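Local coordinates for HcgC (Methanococcus maripaludis S2, PDB 5O4J), which catalyses the SAM-dependent C-methylation of a pyridinol, probably as a step in building the iron-guanylylpyridinol cofactor of [Fe]-hydrogenase, at residues A[39-43]-A[64-68]; A[42-48]-A[104-110]; A[129-135]-A[158-164]; A[203-208]-A[224-230]. One frame throughout, in Å; residues are numbered along the deposited sequence.

Interactions 1, 2 and 3 belong to one sheet, whereas interaction 4 stands apart, its nearest atoms about 16 Å from those of interaction 3. Strand 42-48 serves interactions 1 and 2, which share Phe42 and Lys43, and strand 108-111 of interaction 2 pairs with strand 130-134 of interaction 3. Interaction 1 is only partly buried: one face is apolar, and its outer rim is acidic and watered. Interaction 2 is buried, apolar within and closed by an aspartate that takes backbone amides. Interaction 3, also buried, carries charge at its end, where S-adenosylhomocysteine binds. Interaction 4, buried too, joins a loop to a helix end and following turn by one antiparallel pair, an asparagine and a salt bridge.

Interaction 1: A[39-43]-A[64-68]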
# COMPACT_ATOMS: atom_id res chain seq x y z
N GLY A 39 -20.81 34.43 -9.27
CA GLY A 39 -22.11 34.86 -9.72
C GLY A 39 -22.10 35.77 -10.93
O GLY A 39 -23.15 36.32 -11.28
N GLU A 40 -20.95 35.96 -11.57
CA GLU A 40 -20.90 36.79 -12.77
C GLU A 40 -21.73 36.16 -13.88
O GLU A 40 -21.75 34.94 -14.06
CB GLU A 40 -19.44 36.97 -13.22
CG GLU A 40 -19.30 37.93 -14.41
CD GLU A 40 -17.86 38.35 -14.69
OE1 GLU A 40 -16.95 37.96 -13.94
OE2 GLU A 40 -17.65 39.10 -15.67
N GLU A 41 -22.44 37.01 -14.61
CA GLU A 41 -23.26 36.59 -15.73
C GLU A 41 -22.52 36.86 -17.04
O GLU A 41 -21.78 37.84 -17.16
CB GLU A 41 -24.61 37.31 -15.70
CG GLU A 41 -25.50 36.84 -14.55
CD GLU A 41 -26.76 37.66 -14.40
OE1 GLU A 41 -26.96 38.62 -15.17
OE2 GLU A 41 -27.56 37.34 -13.50
N PHE A 42 -22.74 35.98 -18.01
CA PHE A 42 -22.00 36.00 -19.26
C PHE A 42 -22.97 35.85 -20.42
O PHE A 42 -24.00 35.18 -20.31
CB PHE A 42 -20.95 34.88 -19.32
CG PHE A 42 -19.92 34.95 -18.23
CD1 PHE A 42 -18.75 35.69 -18.41
CD2 PHE A 42 -20.12 34.31 -17.03
CE1 PHE A 42 -17.80 35.76 -17.40
CE2 PHE A 42 -19.18 34.38 -16.02
CZ PHE A 42 -18.02 35.10 -16.20
N LYS A 43 -22.62 36.46 -21.56
CA LYS A 43 -23.45 36.37 -22.75
C LYS A 43 -23.20 35.07 -23.49
O LYS A 43 -24.14 34.46 -24.01
CB LYS A 43 -23.18 37.56 -23.67
CG LYS A 43 -23.83 38.85 -23.20
CD LYS A 43 -23.35 40.05 -24.02
CE LYS A 43 -24.15 41.30 -23.69
NZ LYS A 43 -23.88 41.80 -22.31
N ASP A 64 -26.23 31.24 -15.31
CA ASP A 64 -25.65 32.57 -15.41
C ASP A 64 -25.12 32.92 -16.79
O ASP A 64 -24.71 34.07 -17.00
CB ASP A 64 -24.52 32.71 -14.39
CG ASP A 64 -25.02 32.72 -12.96
OD1 ASP A 64 -26.22 32.99 -12.76
OD2 ASP A 64 -24.20 32.49 -12.05
N CYS A 65 -25.13 31.98 -17.73
CA CYS A 65 -24.63 32.22 -19.08
C CYS A 65 -25.79 32.12 -20.05
O CYS A 65 -26.49 31.10 -20.09
CB CYS A 65 -23.53 31.21 -19.44
SG CYS A 65 -22.08 31.29 -18.38
N GLU A 66 -26.01 33.18 -20.84
CA GLU A 66 -27.14 33.21 -21.77
C GLU A 66 -27.03 32.11 -22.82
O GLU A 66 -28.01 31.42 -23.11
CB GLU A 66 -27.21 34.58 -22.44
CG GLU A 66 -27.63 35.71 -21.51
CD GLU A 66 -27.68 37.06 -22.20
OE1 GLU A 66 -28.01 37.10 -23.41
OE2 GLU A 66 -27.39 38.09 -21.54
N GLU A 67 -25.84 31.92 -23.37
CA GLU A 67 -25.58 30.88 -24.35
C GLU A 67 -24.36 30.08 -23.91
O GLU A 67 -23.36 30.65 -23.48
CB GLU A 67 -25.33 31.47 -25.74
CG GLU A 67 -25.23 30.44 -26.86
CD GLU A 67 -24.86 31.07 -28.19
OE1 GLU A 67 -25.19 30.48 -29.24
OE2 GLU A 67 -24.24 32.16 -28.19
N VAL A 68 -24.47 28.76 -24.00
CA VAL A 68 -23.37 27.86 -23.63
C VAL A 68 -23.11 26.94 -24.81
O VAL A 68 -24.03 26.26 -25.29
CB VAL A 68 -23.68 27.05 -22.36
CG1 VAL A 68 -22.51 26.12 -22.04
CG2 VAL A 68 -23.94 27.99 -21.19
O HOH W 1 -25.69 35.51 -10.85
O HOH W 2 -21.69 32.49 -12.69
O HOH W 3 -28.40 34.60 -13.20
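The thiol of Cys65 approaches the Phe42 ring obliquely, SG lying 3.8 Å from Phe42 CD2 and 66° off the ring normal. The two residues form a parallel bridge pair and turn to the same side of the sheet. In both, the gamma atom stands opposite the carbonyl carbon (chi1 -60° and -61°), which keeps ring and sulfur abreast. A large ring and a compact thiol suit this buried side, where both also touch Leu108. The backbone of Phe42 is held at both its N and its O by the one neighbouring strand: N gives a hydrogen bond to Asp64 O at 2.9 Å, and O takes one from Glu66 N at 2.9 Å.

On the outer side, Lys43 and Glu66 run side by side in the same direction. Their touch is of methylene to carboxylate, Lys43 CG to Glu66 OE2 at 4.0 Å, while Lys43 NZ stays 5.2 Å from that oxygen, so any attraction is probably weak.

Asp64 rests its CB against Glu40 O at 3.6 Å, and water links its carboxylate to the loop 39-41. One water donates to Asp64 OD2 at 2.6 Å and also to Glu40 O; two others link OD1 to Gly39 O and to Glu41 OE2. Because Asp64 OD1 and Glu41 OE2 are like-charged and 4.6 Å apart, the water giving a hydrogen to each probably softens their repulsion.

Interaction 2: A[42-48]-A[104-110]; sequences FKQAIVF and INPDLVI
The delta methyl of Ile46 fits against two apolar groups at once, CD1 lying 3.7 Å from Ile104 CG2 and as near to Pro106 CG; with chi2 at -171° the branch is extended far enough to meet both. On the other side of the sheet Leu108 lays its CB over one face of the Phe42 ring, 3.7 Å above the plane, and rests CD2 against the small Ala45 methyl. Phe48 takes Val109 CG1 at its ring edge, 4.0 Å from CE2, and also lies near the bound S-adenosylhomocysteine. Between these layers strands 42-48 and 108-111 run parallel, the central 1-4 neighbours of a Rossmann-like sheet whose parallel part is ordered 3-2-1-4-5-6, hydrogen-bonded from Ile46 N to Phe48 N. At the polar end the Asp107 carboxylate accepts two successive amides: Lys43 N reaches the syn lone pair of OD2 at 2.8 Å, and Gln44 N meets OD1 at 2.9 Å. With an alanine at Asp107, both amides would lose this acceptor and the chain corner at Lys43 would probably be freer to shift. On the side of Asn105, Gln44 OE1 receives Asn105 N in its carbonyl plane at 2.7 Å, while Gln44 NE2 binds Ser103 O and Glu67 OE2.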
# COMPACT_ATOMS: atom_id res chain seq x y z
N PHE A 42 -22.74 35.98 -18.01
CA PHE A 42 -22.00 36.00 -19.26
C PHE A 42 -22.97 35.85 -20.42
O PHE A 42 -24.00 35.18 -20.31
CB PHE A 42 -20.95 34.88 -19.32
CG PHE A 42 -19.92 34.95 -18.23
CD1 PHE A 42 -18.75 35.69 -18.41
CD2 PHE A 42 -20.12 34.31 -17.03
CE1 PHE A 42 -17.80 35.76 -17.40
CE2 PHE A 42 -19.18 34.38 -16.02
CZ PHE A 42 -18.02 35.10 -16.20
N LYS A 43 -22.62 36.46 -21.56
CA LYS A 43 -23.45 36.37 -22.75
C LYS A 43 -23.20 35.07 -23.49
O LYS A 43 -24.14 34.46 -24.01
CB LYS A 43 -23.18 37.56 -23.67
CG LYS A 43 -23.83 38.85 -23.20
CD LYS A 43 -23.35 40.05 -24.02
CE LYS A 43 -24.15 41.30 -23.69
NZ LYS A 43 -23.88 41.80 -22.31
N GLN A 44 -21.95 34.62 -23.55
CA GLN A 44 -21.61 33.44 -24.33
C GLN A 44 -20.42 32.72 -23.70
O GLN A 44 -19.33 33.28 -23.63
CB GLN A 44 -21.30 33.82 -25.77
CG GLN A 44 -20.96 32.65 -26.66
CD GLN A 44 -20.57 33.09 -28.05
OE1 GLN A 44 -19.46 33.56 -28.27
NE2 GLN A 44 -21.50 32.96 -28.99
N ALA A 45 -20.64 31.48 -23.28
CA ALA A 45 -19.59 30.65 -22.73
C ALA A 45 -19.25 29.56 -23.74
O ALA A 45 -20.14 28.95 -24.33
CB ALA A 45 -20.02 30.01 -21.41
N ILE A 46 -17.96 29.34 -23.95
CA ILE A 46 -17.48 28.24 -24.78
C ILE A 46 -16.64 27.32 -23.91
O ILE A 46 -15.71 27.76 -23.23
CB ILE A 46 -16.67 28.75 -25.99
CG1 ILE A 46 -17.63 29.48 -26.94
CG2 ILE A 46 -15.97 27.58 -26.70
CD1 ILE A 46 -17.06 29.85 -28.29
N VAL A 47 -17.01 26.04 -23.91
CA VAL A 47 -16.34 25.01 -23.13
C VAL A 47 -15.72 24.02 -24.11
O VAL A 47 -16.43 23.43 -24.93
CB VAL A 47 -17.33 24.30 -22.19
CG1 VAL A 47 -16.63 23.19 -21.40
CG2 VAL A 47 -17.99 25.30 -21.27
N PHE A 48 -14.40 23.85 -24.02
CA PHE A 48 -13.68 22.88 -24.85
C PHE A 48 -13.55 21.57 -24.08
O PHE A 48 -13.03 21.56 -22.95
CB PHE A 48 -12.30 23.40 -25.24
CG PHE A 48 -12.32 24.57 -26.18
CD1 PHE A 48 -12.37 24.37 -27.54
CD2 PHE A 48 -12.28 25.86 -25.69
CE1 PHE A 48 -12.40 25.44 -28.41
CE2 PHE A 48 -12.30 26.94 -26.56
CZ PHE A 48 -12.35 26.73 -27.92
N ILE A 104 -19.37 34.11 -32.85
CA ILE A 104 -18.51 33.52 -31.82
C ILE A 104 -17.65 34.63 -31.24
O ILE A 104 -16.72 35.13 -31.90
CB ILE A 104 -17.66 32.37 -32.37
CG1 ILE A 104 -18.56 31.21 -32.83
CG2 ILE A 104 -16.64 31.90 -31.32
CD1 ILE A 104 -19.48 30.67 -31.74
N ASN A 105 -17.95 35.02 -30.01
CA ASN A 105 -17.19 36.03 -29.29
C ASN A 105 -17.42 35.82 -27.80
O ASN A 105 -18.05 36.65 -27.14
CB ASN A 105 -17.61 37.44 -29.70
CG ASN A 105 -16.72 38.51 -29.09
OD1 ASN A 105 -15.57 38.25 -28.74
ND2 ASN A 105 -17.26 39.71 -28.94
N PRO A 106 -16.92 34.71 -27.24
CA PRO A 106 -17.28 34.36 -25.86
C PRO A 106 -16.66 35.31 -24.85
O PRO A 106 -15.52 35.76 -25.00
CB PRO A 106 -16.73 32.95 -25.71
CG PRO A 106 -15.59 32.89 -26.66
CD PRO A 106 -16.01 33.73 -27.84
N ASP A 107 -17.42 35.62 -23.80
CA ASP A 107 -16.86 36.32 -22.65
C ASP A 107 -16.46 35.36 -21.53
O ASP A 107 -15.85 35.80 -20.55
CB ASP A 107 -17.83 37.40 -22.14
CG ASP A 107 -19.26 36.91 -21.99
OD1 ASP A 107 -19.57 35.75 -22.33
OD2 ASP A 107 -20.10 37.72 -21.55
N LEU A 108 -16.74 34.07 -21.68
CA LEU A 108 -16.25 33.03 -20.77
C LEU A 108 -15.72 31.88 -21.61
O LEU A 108 -16.45 31.34 -22.44
CB LEU A 108 -17.34 32.55 -19.82
CG LEU A 108 -17.03 31.31 -18.97
CD1 LEU A 108 -15.85 31.55 -18.04
CD2 LEU A 108 -18.26 30.88 -18.19
N VAL A 109 -14.46 31.51 -21.40
CA VAL A 109 -13.85 30.38 -22.08
C VAL A 109 -13.34 29.42 -21.01
O VAL A 109 -12.68 29.84 -20.06
CB VAL A 109 -12.70 30.82 -23.02
CG1 VAL A 109 -12.00 29.62 -23.64
CG2 VAL A 109 -13.23 31.75 -24.11
N ILE A 110 -13.67 28.14 -21.16
CA ILE A 110 -13.20 27.11 -20.25
C ILE A 110 -12.58 26.02 -21.11
O ILE A 110 -13.27 25.44 -21.97
CB ILE A 110 -14.32 26.54 -19.37
CG1 ILE A 110 -14.98 27.67 -18.58
CG2 ILE A 110 -13.77 25.47 -18.44
CD1 ILE A 110 -16.12 27.24 -17.68

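Interaction 3: A[129-135]-A[158-164]. With SAH (S-adenosyl-L-homocysteine), chain E; SO4 (sulfate ion), chain P.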
# COMPACT_ATOMS: atom_id res chain seq x y z
N LYS A 129 -13.86 37.79 -20.81
CA LYS A 129 -13.71 38.35 -19.47
C LYS A 129 -12.98 37.38 -18.56
O LYS A 129 -12.12 37.78 -17.78
CB LYS A 129 -15.10 38.67 -18.91
CG LYS A 129 -15.80 39.80 -19.63
CD LYS A 129 -17.21 39.97 -19.13
CE LYS A 129 -17.94 41.06 -19.89
NZ LYS A 129 -19.41 41.01 -19.65
N VAL A 130 -13.30 36.09 -18.67
CA VAL A 130 -12.78 35.06 -17.79
C VAL A 130 -12.30 33.88 -18.63
O VAL A 130 -13.00 33.46 -19.57
CB VAL A 130 -13.83 34.60 -16.77
CG1 VAL A 130 -13.33 33.43 -15.93
CG2 VAL A 130 -14.21 35.78 -15.87
N LEU A 131 -11.11 33.39 -18.33
CA LEU A 131 -10.57 32.17 -18.90
C LEU A 131 -10.26 31.20 -17.77
O LEU A 131 -9.59 31.57 -16.81
CB LEU A 131 -9.29 32.46 -19.69
CG LEU A 131 -8.49 31.23 -20.15
CD1 LEU A 131 -9.28 30.46 -21.18
CD2 LEU A 131 -7.14 31.65 -20.70
N ILE A 132 -10.77 29.97 -17.88
CA ILE A 132 -10.43 28.89 -16.96
C ILE A 132 -9.84 27.75 -17.78
O ILE A 132 -10.44 27.33 -18.77
CB ILE A 132 -11.66 28.38 -16.19
CG1 ILE A 132 -12.26 29.51 -15.35
CG2 ILE A 132 -11.28 27.19 -15.31
CD1 ILE A 132 -13.60 29.19 -14.76
N VAL A 133 -8.67 27.26 -17.36
CA VAL A 133 -8.02 26.11 -17.98
C VAL A 133 -7.92 25.02 -16.92
O VAL A 133 -7.44 25.27 -15.81
CB VAL A 133 -6.63 26.46 -18.53
CG1 VAL A 133 -5.91 25.22 -19.09
CG2 VAL A 133 -6.73 27.54 -19.59
N GLU A 134 -8.38 23.82 -17.25
CA GLU A 134 -8.24 22.71 -16.33
C GLU A 134 -6.82 22.18 -16.39
O GLU A 134 -6.31 21.88 -17.47
CB GLU A 134 -9.24 21.59 -16.62
CG GLU A 134 -9.15 20.48 -15.59
CD GLU A 134 -10.25 19.46 -15.70
OE1 GLU A 134 -10.92 19.41 -16.75
OE2 GLU A 134 -10.44 18.71 -14.72
N ASP A 135 -6.16 22.12 -15.23
CA ASP A 135 -4.83 21.53 -15.11
C ASP A 135 -4.97 20.02 -15.01
O ASP A 135 -5.51 19.52 -14.01
CB ASP A 135 -4.12 22.12 -13.89
CG ASP A 135 -2.73 21.54 -13.66
OD1 ASP A 135 -2.25 20.73 -14.48
OD2 ASP A 135 -2.12 21.92 -12.63
N ALA A 158 -9.32 38.68 -18.89
CA ALA A 158 -9.03 39.66 -17.85
C ALA A 158 -8.82 38.98 -16.50
O ALA A 158 -8.02 39.43 -15.68
CB ALA A 158 -10.16 40.68 -17.76
N LYS A 159 -9.56 37.91 -16.26
CA LYS A 159 -9.46 37.10 -15.06
C LYS A 159 -9.16 35.68 -15.51
O LYS A 159 -9.80 35.18 -16.44
CB LYS A 159 -10.77 37.16 -14.26
CG LYS A 159 -10.80 36.41 -12.95
CD LYS A 159 -12.26 36.26 -12.54
CE LYS A 159 -12.46 36.01 -11.07
NZ LYS A 159 -13.92 35.91 -10.81
N LYS A 160 -8.16 35.05 -14.90
CA LYS A 160 -7.67 33.74 -15.32
C LYS A 160 -7.67 32.79 -14.13
O LYS A 160 -7.32 33.19 -13.02
CB LYS A 160 -6.26 33.85 -15.88
CG LYS A 160 -6.16 34.74 -17.11
CD LYS A 160 -4.73 34.86 -17.58
CE LYS A 160 -4.60 35.93 -18.65
NZ LYS A 160 -3.23 35.95 -19.22
N GLY A 161 -8.06 31.54 -14.37
CA GLY A 161 -8.08 30.55 -13.31
C GLY A 161 -7.67 29.19 -13.84
O GLY A 161 -7.86 28.87 -15.01
N VAL A 162 -7.10 28.39 -12.94
CA VAL A 162 -6.67 27.03 -13.25
C VAL A 162 -7.46 26.08 -12.36
O VAL A 162 -7.36 26.16 -11.13
CB VAL A 162 -5.15 26.85 -13.05
CG1 VAL A 162 -4.75 25.40 -13.33
CG2 VAL A 162 -4.38 27.79 -13.94
N LEU A 163 -8.22 25.18 -12.98
CA LEU A 163 -9.04 24.23 -12.24
C LEU A 163 -8.19 23.02 -11.86
O LEU A 163 -7.69 22.31 -12.73
CB LEU A 163 -10.24 23.81 -13.08
CG LEU A 163 -11.11 22.69 -12.50
CD1 LEU A 163 -11.80 23.12 -11.22
CD2 LEU A 163 -12.10 22.24 -13.54
N LYS A 164 -8.03 22.80 -10.56
CA LYS A 164 -7.22 21.71 -10.05
C LYS A 164 -8.10 20.74 -9.26
O LYS A 164 -9.04 21.16 -8.58
CB LYS A 164 -6.09 22.24 -9.15
CG LYS A 164 -5.17 23.26 -9.84
CD LYS A 164 -4.15 23.83 -8.85
CE LYS A 164 -3.16 24.77 -9.53
NZ LYS A 164 -2.28 24.09 -10.54
N SAH E . -10.12 16.74 -18.06
CA SAH E . -11.33 16.01 -18.53
CB SAH E . -10.92 14.97 -19.58
CG SAH E . -10.66 15.61 -20.94
SD SAH E . -10.33 14.40 -22.19
C SAH E . -12.03 15.30 -17.41
O SAH E . -13.05 14.62 -17.67
OXT SAH E . -11.55 15.42 -16.27
C5' SAH E . -10.17 15.42 -23.63
C4' SAH E . -11.51 15.86 -24.21
O4' SAH E . -11.30 17.02 -25.02
C3' SAH E . -12.09 14.81 -25.14
O3' SAH E . -13.52 14.88 -25.18
C2' SAH E . -11.46 15.20 -26.46
O2' SAH E . -12.14 14.69 -27.61
C1' SAH E . -11.53 16.71 -26.40
N9 SAH E . -10.48 17.39 -27.17
C8 SAH E . -9.18 17.01 -27.29
N7 SAH E . -8.52 17.91 -28.06
C5 SAH E . -9.40 18.87 -28.41
C6 SAH E . -9.35 20.12 -29.20
N6 SAH E . -8.20 20.51 -29.78
N1 SAH E . -10.50 20.82 -29.32
C2 SAH E . -11.64 20.45 -28.74
N3 SAH E . -11.76 19.33 -28.01
C4 SAH E . -10.69 18.52 -27.82
S SO4 P . 0.91 26.20 -9.14
O1 SO4 P . -0.33 27.00 -9.24
O2 SO4 P . 2.04 27.04 -9.57
O3 SO4 P . 1.10 25.78 -7.73
O4 SO4 P . 0.81 25.01 -10.01
O HOH W 4 -9.06 19.62 -12.47
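Leu163 sets its CD2 over one face of the Glu134 carboxylate, 4.0 Å from Glu134 CD, and the amine of the bound S-adenosylhomocysteine reaches Glu134 OE1 from the opposite side of that plane in a weak hydrogen bond of 3.1 Å. Glu134 OE2 is salt-bridged to Lys29, and a water donates both to OE2 and to Leu163 O. The Asp135 carboxylate is gripped at its oxygens: Lys164 NZ takes the anti lone pair of OD2 at 3.0 Å, while OD1 pairs with Lys137. A bend at the last torsion of Lys164 (chi4 -64°) turns its amine to Asp135, where it also meets a sulfate at 3.3 Å, NZ to O4; Lys258 and, from the second subunit, Lys164 and Lys258 share that anion. Behind these charges, Asp135 CB packs on Val162 CG1 at 3.4 Å, and Val130 CG2 lies along the methylenes of Lys159, whose amine goes on to Phe36. Gly161, without a side chain, pairs with Ile132, its N and O bonding Leu131 O and Val133 N. Glu134 here lines the ligand pocket; the regular parallel ladder, joined through helix 142-147, is typical of a Rossmann-like beta-alpha-beta unit.

Interaction 4: A[203-208]-A[224-230]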
# COMPACT_ATOMS: atom_id res chain seq x y z
N PRO A 203 -13.04 -4.86 -8.50
CA PRO A 203 -13.40 -3.56 -9.08
C PRO A 203 -14.03 -3.80 -10.45
O PRO A 203 -13.44 -4.45 -11.31
CB PRO A 203 -12.07 -2.84 -9.20
CG PRO A 203 -11.06 -3.95 -9.41
CD PRO A 203 -11.63 -5.20 -8.78
N ASN A 204 -15.25 -3.29 -10.63
CA ASN A 204 -15.96 -3.52 -11.89
C ASN A 204 -15.51 -2.48 -12.91
O ASN A 204 -16.27 -1.61 -13.35
CB ASN A 204 -17.46 -3.49 -11.65
CG ASN A 204 -17.92 -4.70 -10.92
OD1 ASN A 204 -17.58 -5.82 -11.31
ND2 ASN A 204 -18.64 -4.51 -9.82
N LEU A 205 -14.25 -2.62 -13.31
CA LEU A 205 -13.58 -1.67 -14.17
C LEU A 205 -13.29 -2.28 -15.54
O LEU A 205 -13.15 -3.49 -15.70
CB LEU A 205 -12.28 -1.17 -13.54
CG LEU A 205 -12.48 -0.31 -12.29
CD1 LEU A 205 -11.16 -0.03 -11.60
CD2 LEU A 205 -13.14 1.01 -12.70
N LYS A 206 -13.21 -1.39 -16.52
CA LYS A 206 -12.76 -1.72 -17.87
C LYS A 206 -12.29 -0.42 -18.50
O LYS A 206 -12.33 0.65 -17.88
CB LYS A 206 -13.88 -2.36 -18.69
CG LYS A 206 -15.07 -1.43 -18.89
CD LYS A 206 -16.05 -1.97 -19.93
CE LYS A 206 -15.50 -1.79 -21.34
NZ LYS A 206 -16.31 -2.51 -22.35
N TYR A 207 -11.81 -0.52 -19.73
CA TYR A 207 -11.29 0.65 -20.43
C TYR A 207 -12.47 1.42 -21.04
O TYR A 207 -12.72 1.38 -22.25
CB TYR A 207 -10.26 0.21 -21.46
CG TYR A 207 -9.66 1.33 -22.26
CD1 TYR A 207 -9.09 2.43 -21.64
CD2 TYR A 207 -9.64 1.27 -23.64
CE1 TYR A 207 -8.53 3.46 -22.38
CE2 TYR A 207 -9.09 2.30 -24.39
CZ TYR A 207 -8.54 3.38 -23.76
OH TYR A 207 -7.99 4.39 -24.51
N PHE A 208 -13.22 2.09 -20.16
CA PHE A 208 -14.41 2.83 -20.58
C PHE A 208 -14.06 3.86 -21.65
O PHE A 208 -14.87 4.17 -22.52
CB PHE A 208 -15.04 3.57 -19.41
CG PHE A 208 -15.39 2.71 -18.24
CD1 PHE A 208 -16.51 1.89 -18.26
CD2 PHE A 208 -14.63 2.76 -17.09
CE1 PHE A 208 -16.83 1.11 -17.16
CE2 PHE A 208 -14.94 1.99 -15.99
CZ PHE A 208 -16.03 1.16 -16.02
N GLU A 224 -22.31 1.21 -19.56
CA GLU A 224 -21.22 0.63 -18.79
C GLU A 224 -21.08 1.30 -17.43
O GLU A 224 -20.70 0.64 -16.45
CB GLU A 224 -19.93 0.70 -19.59
CG GLU A 224 -19.94 -0.31 -20.71
CD GLU A 224 -18.80 -0.14 -21.69
OE1 GLU A 224 -18.11 0.90 -21.64
OE2 GLU A 224 -18.60 -1.08 -22.51
N LEU A 225 -21.36 2.61 -17.34
CA LEU A 225 -21.25 3.29 -16.06
C LEU A 225 -22.37 2.90 -15.11
O LEU A 225 -22.24 3.09 -13.90
CB LEU A 225 -21.26 4.81 -16.25
CG LEU A 225 -20.16 5.44 -17.12
CD1 LEU A 225 -20.31 6.94 -17.08
CD2 LEU A 225 -18.79 5.02 -16.65
N ASN A 226 -23.47 2.36 -15.63
CA ASN A 226 -24.64 2.01 -14.83
C ASN A 226 -24.48 0.61 -14.22
O ASN A 226 -25.29 -0.30 -14.43
CB ASN A 226 -25.89 2.09 -15.70
CG ASN A 226 -27.17 2.06 -14.89
OD1 ASN A 226 -27.19 2.46 -13.73
ND2 ASN A 226 -28.25 1.59 -15.51
N MET A 227 -23.39 0.45 -13.49
CA MET A 227 -22.95 -0.82 -12.94
C MET A 227 -22.34 -0.56 -11.57
O MET A 227 -21.68 0.47 -11.38
CB MET A 227 -21.92 -1.50 -13.86
CG MET A 227 -21.24 -2.73 -13.29
SD MET A 227 -22.41 -4.01 -12.80
CE MET A 227 -21.31 -5.23 -12.07
N SER A 228 -22.57 -1.48 -10.64
CA SER A 228 -21.97 -1.39 -9.31
C SER A 228 -20.47 -1.18 -9.44
O SER A 228 -19.80 -1.85 -10.23
CB SER A 228 -22.23 -2.67 -8.51
OG SER A 228 -23.60 -2.84 -8.21
N ALA A 229 -19.93 -0.26 -8.64
CA ALA A 229 -18.49 -0.02 -8.68
C ALA A 229 -17.70 -1.25 -8.23
O ALA A 229 -16.63 -1.54 -8.77
CB ALA A 229 -18.11 1.19 -7.84
N ILE A 230 -18.20 -1.97 -7.23
CA ILE A 230 -17.46 -3.06 -6.60
C ILE A 230 -18.38 -4.23 -6.32
O ILE A 230 -19.52 -4.05 -5.90
CB ILE A 230 -16.77 -2.60 -5.30
CG1 ILE A 230 -15.71 -1.55 -5.63
CG2 ILE A 230 -16.11 -3.78 -4.59
CD1 ILE A 230 -15.06 -0.90 -4.43
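Pro203 and Ile230 make a non-hydrogen-bonded antiparallel pair where strands 198-203 and 230-234 of the four-stranded sheet meet, and Asn204, centre of an inverse gamma turn, carries the chain out of it. Asn204 N bonds Ala229 O at 2.9 Å, and its ND2 reaches Ser228 O at 2.9 Å from above the carbonyl plane while also binding Thr231. An asparagine suits this bend, its short amide serving both neighbours. The Met227 side chain crosses that of Asn204 at about a right angle, its CE 3.6 Å from Asn204 CG. The third subunit packs on Pro203 and Asn204. Farther along, Lys206 NZ comes down on Glu224 OE2 at 2.7 Å from above the carboxylate plane, an oxygen shared with Lys220. The Phe208 ring has Lys206 CG 3.5 Å above one face and Leu225 CD2 over the other, both toward the rim, and Glu224 CB at the edge. The lysine manages both tasks with CG between the backbone N and carbonyl carbon (chi1 63°). A serine in place of Lys206 would probably leave Glu224 without one of its positive mates and that face of Phe208 less covered. Helix 18-37 touches Phe208, Leu225 and Ala229, and helices 177-193 and 239-251 cover Ile230.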